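Local coordinates for protein ATPase associated with various cellular activities, AAA_5 (Staphylothermus marinus, PDB 6N0S) that is the N-terminal, EVE-like domain of an McrB protein, resembles PUA-like RNA-binding proteins, and probably serves nucleic-acid recognition beside a motor predicted to bind and hydrolyse ATP, at residues 31-42 with 124-135. Sequence-based numbering, arbitrary orientation.
Sequences LWGMIKKHASEY and IRPSRSDRFFLF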
loop_
_atom_site.group_PDB
_atom_site.type_symbol
_atom_site.label_atom_id
_atom_site.label_comp_id
_atom_site.label_asym_id
_atom_site.label_seq_id
_atom_site.Cartn_x
_atom_site.Cartn_y
_atom_site.Cartn_z
ATOM N N LEU A 31 1.984 -2.346 4.279
ATOM C CA LEU A 31 1.070 -1.234 4.096
ATOM C C LEU A 31 1.031 -0.481 5.404
ATOM O O LEU A 31 0.842 -1.088 6.459
ATOM C CB LEU A 31 -0.353 -1.693 3.759
ATOM C CG LEU A 31 -0.534 -2.654 2.582
ATOM C CD1 LEU A 31 -2.043 -3.001 2.433
ATOM C CD2 LEU A 31 0.014 -2.110 1.283
ATOM N N TRP A 32 1.172 0.830 5.341
ATOM C CA TRP A 32 1.143 1.587 6.580
ATOM C C TRP A 32 0.801 3.025 6.248
ATOM O O TRP A 32 0.987 3.478 5.119
ATOM C CB TRP A 32 2.494 1.472 7.300
ATOM C CG TRP A 32 3.599 2.220 6.650
ATOM C CD1 TRP A 32 4.452 1.759 5.688
ATOM C CD2 TRP A 32 3.987 3.556 6.925
ATOM N NE1 TRP A 32 5.346 2.734 5.341
ATOM C CE2 TRP A 32 5.079 3.853 6.088
ATOM C CE3 TRP A 32 3.504 4.541 7.791
ATOM C CZ2 TRP A 32 5.708 5.092 6.096
ATOM C CZ3 TRP A 32 4.117 5.768 7.798
ATOM C CH2 TRP A 32 5.216 6.041 6.957
ATOM N N GLY A 33 0.290 3.727 7.241
ATOM C CA GLY A 33 -0.144 5.091 7.035
ATOM C C GLY A 33 -0.730 5.645 8.314
ATOM O O GLY A 33 -0.930 4.932 9.301
HETATM N N MSE A 34 -1.026 6.935 8.272
HETATM C CA MSE A 34 -1.604 7.616 9.397
HETATM C C MSE A 34 -3.106 7.457 9.337
HETATM O O MSE A 34 -3.711 7.791 8.335
HETATM C CB MSE A 34 -1.237 9.101 9.381
HETATM C CG MSE A 34 -1.794 9.895 10.572
HETATM SE SE MSE A 34 -1.267 11.813 10.473
HETATM C CE MSE A 34 0.516 11.567 10.259
ATOM N N ILE A 35 -3.682 6.979 10.439
ATOM C CA ILE A 35 -5.066 6.543 10.444
ATOM C C ILE A 35 -5.985 7.703 10.069
ATOM O O ILE A 35 -6.773 7.597 9.127
ATOM C CB ILE A 35 -5.408 5.923 11.809
ATOM C CG1 ILE A 35 -4.669 4.592 11.950
ATOM C CG2 ILE A 35 -6.922 5.723 11.981
ATOM C CD1 ILE A 35 -4.780 3.906 13.321
ATOM N N LYS A 36 -5.839 8.855 10.739
ATOM C CA LYS A 36 -6.747 9.980 10.494
ATOM C C LYS A 36 -6.628 10.538 9.082
ATOM O O LYS A 36 -7.526 11.258 8.635
ATOM C CB LYS A 36 -6.508 11.108 11.510
ATOM C CG LYS A 36 -5.213 11.895 11.303
ATOM C CD LYS A 36 -4.916 12.882 12.442
ATOM C CE LYS A 36 -4.109 14.108 11.939
ATOM N NZ LYS A 36 -3.883 15.161 12.979
ATOM N N LYS A 37 -5.581 10.193 8.351
ATOM C CA LYS A 37 -5.495 10.573 6.947
ATOM C C LYS A 37 -6.176 9.581 6.002
ATOM O O LYS A 37 -6.446 9.941 4.854
ATOM C CB LYS A 37 -4.037 10.713 6.507
ATOM C CG LYS A 37 -3.283 11.858 7.158
ATOM C CD LYS A 37 -3.381 13.153 6.323
ATOM C CE LYS A 37 -2.663 14.347 6.972
ATOM N NZ LYS A 37 -1.174 14.164 7.038
ATOM N N HIS A 38 -6.407 8.340 6.417
ATOM C CA HIS A 38 -6.934 7.327 5.503
ATOM C C HIS A 38 -7.963 6.480 6.226
ATOM O O HIS A 38 -7.960 5.246 6.171
ATOM C CB HIS A 38 -5.798 6.489 4.929
ATOM C CG HIS A 38 -4.805 7.304 4.184
ATOM N ND1 HIS A 38 -5.055 7.805 2.925
ATOM C CD2 HIS A 38 -3.593 7.779 4.549
ATOM C CE1 HIS A 38 -4.018 8.524 2.532
ATOM N NE2 HIS A 38 -3.122 8.522 3.498
ATOM N N ALA A 39 -8.853 7.150 6.959
ATOM C CA ALA A 39 -9.668 6.433 7.928
ATOM C C ALA A 39 -10.594 5.441 7.245
ATOM O O ALA A 39 -10.696 4.287 7.666
ATOM C CB ALA A 39 -10.482 7.415 8.774
ATOM N N SER A 40 -11.314 5.875 6.214
ATOM C CA SER A 40 -12.245 4.949 5.567
ATOM C C SER A 40 -11.517 3.837 4.803
ATOM O O SER A 40 -12.061 2.731 4.644
ATOM C CB SER A 40 -13.190 5.705 4.638
ATOM O OG SER A 40 -12.549 6.126 3.463
ATOM N N GLU A 41 -10.316 4.120 4.296
ATOM C CA GLU A 41 -9.501 3.098 3.620
ATOM C C GLU A 41 -9.019 2.046 4.602
ATOM O O GLU A 41 -9.193 0.838 4.386
ATOM C CB GLU A 41 -8.319 3.764 2.938
ATOM C CG GLU A 41 -8.753 4.653 1.764
ATOM C CD GLU A 41 -7.843 5.857 1.477
ATOM O OE1 GLU A 41 -6.607 5.698 1.215
ATOM O OE2 GLU A 41 -8.400 6.981 1.476
ATOM N N TYR A 42 -8.436 2.490 5.706
ATOM C CA TYR A 42 -8.094 1.575 6.781
ATOM C C TYR A 42 -9.307 0.783 7.248
ATOM O O TYR A 42 -9.239 -0.441 7.415
ATOM C CB TYR A 42 -7.500 2.376 7.932
ATOM C CG TYR A 42 -7.082 1.551 9.131
ATOM C CD1 TYR A 42 -6.365 0.387 8.972
ATOM C CD2 TYR A 42 -7.380 1.961 10.423
ATOM C CE1 TYR A 42 -5.954 -0.361 10.067
ATOM C CE2 TYR A 42 -6.953 1.229 11.523
ATOM C CZ TYR A 42 -6.238 0.069 11.330
ATOM O OH TYR A 42 -5.817 -0.673 12.409
ATOM N N ILE A 124 3.733 14.096 5.670
ATOM C CA ILE A 124 2.643 13.804 6.598
ATOM C C ILE A 124 2.750 14.518 7.945
ATOM O O ILE A 124 1.720 14.669 8.626
ATOM C CB ILE A 124 2.469 12.285 6.829
ATOM C CG1 ILE A 124 3.712 11.640 7.414
ATOM C CG2 ILE A 124 2.076 11.605 5.535
ATOM C CD1 ILE A 124 3.514 10.179 7.740
ATOM N N ARG A 125 3.937 14.956 8.344
ATOM C CA ARG A 125 4.145 15.757 9.554
ATOM C C ARG A 125 3.393 15.210 10.765
ATOM O O ARG A 125 2.433 15.823 11.234
ATOM C CB ARG A 125 3.748 17.208 9.284
ATOM C CG ARG A 125 4.452 17.779 8.042
ATOM C CD ARG A 125 4.023 19.189 7.695
ATOM N NE ARG A 125 2.662 19.246 7.166
ATOM C CZ ARG A 125 2.321 18.938 5.916
ATOM N NH1 ARG A 125 3.239 18.551 5.035
ATOM N NH2 ARG A 125 1.058 19.013 5.539
ATOM N N PRO A 126 3.820 14.085 11.321
ATOM C CA PRO A 126 3.127 13.530 12.477
ATOM C C PRO A 126 3.280 14.416 13.700
ATOM O O PRO A 126 4.220 15.195 13.830
ATOM C CB PRO A 126 3.823 12.183 12.699
ATOM C CG PRO A 126 4.592 11.929 11.457
ATOM C CD PRO A 126 4.982 13.270 10.953
ATOM N N SER A 127 2.334 14.263 14.608
ATOM C CA SER A 127 2.417 14.803 15.948
ATOM C C SER A 127 2.517 13.645 16.928
ATOM O O SER A 127 2.331 12.478 16.564
ATOM C CB SER A 127 1.195 15.664 16.253
ATOM O OG SER A 127 0.054 14.854 16.513
ATOM N N ARG A 128 2.785 13.985 18.189
ATOM C CA ARG A 128 2.991 12.961 19.207
ATOM C C ARG A 128 1.758 12.085 19.378
ATOM O O ARG A 128 1.880 10.902 19.719
ATOM C CB ARG A 128 3.367 13.612 20.545
ATOM C CG ARG A 128 4.254 14.859 20.408
ATOM C CD ARG A 128 5.156 15.117 21.630
ATOM N NE ARG A 128 6.289 15.982 21.268
ATOM C CZ ARG A 128 7.361 15.569 20.592
ATOM N NH1 ARG A 128 7.457 14.303 20.207
ATOM N NH2 ARG A 128 8.342 16.422 20.294
ATOM N N SER A 129 0.569 12.644 19.149
ATOM C CA SER A 129 -0.672 11.907 19.309
ATOM C C SER A 129 -1.076 11.101 18.075
ATOM O O SER A 129 -1.885 10.171 18.199
ATOM C CB SER A 129 -1.802 12.885 19.652
ATOM O OG SER A 129 -1.588 14.123 18.994
ATOM N N ASP A 130 -0.552 11.428 16.896
ATOM C CA ASP A 130 -1.011 10.764 15.680
ATOM C C ASP A 130 -0.717 9.274 15.755
ATOM O O ASP A 130 0.352 8.860 16.208
ATOM C CB ASP A 130 -0.342 11.371 14.447
ATOM C CG ASP A 130 -0.795 12.797 14.168
ATOM O OD1 ASP A 130 -1.832 13.200 14.713
ATOM O OD2 ASP A 130 -0.119 13.509 13.390
ATOM N N ARG A 131 -1.670 8.472 15.298
ATOM C CA ARG A 131 -1.586 7.023 15.298
ATOM C C ARG A 131 -1.493 6.485 13.878
ATOM O O ARG A 131 -2.039 7.067 12.935
ATOM C CB ARG A 131 -2.820 6.392 15.949
ATOM C CG ARG A 131 -3.302 7.080 17.215
ATOM C CD ARG A 131 -2.244 6.989 18.290
ATOM N NE ARG A 131 -1.963 5.587 18.597
ATOM C CZ ARG A 131 -0.855 5.150 19.180
ATOM N NH1 ARG A 131 0.109 5.998 19.516
ATOM N NH2 ARG A 131 -0.702 3.857 19.404
ATOM N N PHE A 132 -0.900 5.306 13.770
ATOM C CA PHE A 132 -0.492 4.702 12.508
ATOM C C PHE A 132 -0.952 3.255 12.463
ATOM O O PHE A 132 -0.942 2.569 13.485
ATOM C CB PHE A 132 1.049 4.783 12.342
ATOM C CG PHE A 132 1.530 6.150 12.065
ATOM C CD1 PHE A 132 1.786 7.040 13.098
ATOM C CD2 PHE A 132 1.688 6.569 10.772
ATOM C CE1 PHE A 132 2.166 8.328 12.831
ATOM C CE2 PHE A 132 2.104 7.867 10.497
ATOM C CZ PHE A 132 2.327 8.743 11.521
ATOM N N PHE A 133 -1.374 2.800 11.286
ATOM C CA PHE A 133 -1.677 1.398 11.052
ATOM C C PHE A 133 -0.529 0.734 10.301
ATOM O O PHE A 133 0.243 1.395 9.591
ATOM C CB PHE A 133 -3.006 1.218 10.281
ATOM C CG PHE A 133 -2.994 1.732 8.863
ATOM C CD1 PHE A 133 -2.536 0.946 7.822
ATOM C CD2 PHE A 133 -3.483 2.984 8.569
ATOM C CE1 PHE A 133 -2.562 1.417 6.512
ATOM C CE2 PHE A 133 -3.500 3.459 7.266
ATOM C CZ PHE A 133 -3.041 2.671 6.244
ATOM N N LEU A 134 -0.437 -0.597 10.461
ATOM C CA LEU A 134 0.580 -1.410 9.813
ATOM C C LEU A 134 0.019 -2.782 9.496
ATOM O O LEU A 134 -0.457 -3.475 10.389
ATOM C CB LEU A 134 1.800 -1.566 10.715
ATOM C CG LEU A 134 2.939 -2.467 10.239
ATOM C CD1 LEU A 134 3.467 -2.009 8.935
ATOM C CD2 LEU A 134 4.006 -2.425 11.287
ATOM N N PHE A 135 0.128 -3.181 8.245
ATOM C CA PHE A 135 -0.149 -4.541 7.819
ATOM C C PHE A 135 1.131 -5.145 7.264
ATOM O O PHE A 135 1.815 -4.527 6.434
ATOM C CB PHE A 135 -1.243 -4.584 6.748
ATOM C CG PHE A 135 -2.595 -4.137 7.237
ATOM C CD1 PHE A 135 -3.355 -4.953 8.055
ATOM C CD2 PHE A 135 -3.100 -2.911 6.884
ATOM C CE1 PHE A 135 -4.600 -4.573 8.491
ATOM C CE2 PHE A 135 -4.345 -2.520 7.336
ATOM C CZ PHE A 135 -5.094 -3.368 8.147
HETATM O O HOH W 1 -3.775 9.276 13.018
#
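Strand 31-34 and strand 132-135 pair antiparallel in the small three-stranded sheet of the domain, with the F133 ring held between G33 and Y42 of helix 39-52. L31 and F135 form a hydrogen-bonded pair, F135 N reaching L31 O at 2.8 Å; F133 N meets G33 O at 2.9 Å, while the return bond from G33 N is weak. Past the strand, I35 N still binds R131 O.

With CG between its backbone N and carbonyl carbon (chi1 66°), F133 lays its ring back over G33, whose CA sits 4.1 Å from the ring centroid. Y42 reaches the opposite face with CD1; the planes are near parallel, at 10°, but slid so far apart that the rings barely overlap, and F133 CB lies over the Y42 ring, 3.4 Å from CE1. I35 CG1 closes on the F133 rim, and F135 meets Y42 rim to rim. An alanine in place of F133 would keep the CB over Y42 but would probably open a gap above G33, depriving I35 CG1 and Y42 CD1 of their aromatic partner. Y42 OH hydrogen-bonds E89.

The other sheet face carries W32, M34 and F132. F132 CD2 abuts the edge of the indole, whose NE1 bonds Y116 of helix 110-124. Selenomethionine M34 bends at chi3 (-52°), bringing CE 3.6 Å from F132 CZ and close to I124 and P126. Beyond it, K36 NZ makes a long, weak salt bridge to D130 OD1 (3.3 Å); S127 N grips OD2 of the same carboxylate, across a type I turn. This is an antiparallel beta pairing with an aromatic cluster on one face, joining sheet to helix in an EVE-like, PUA-related fold.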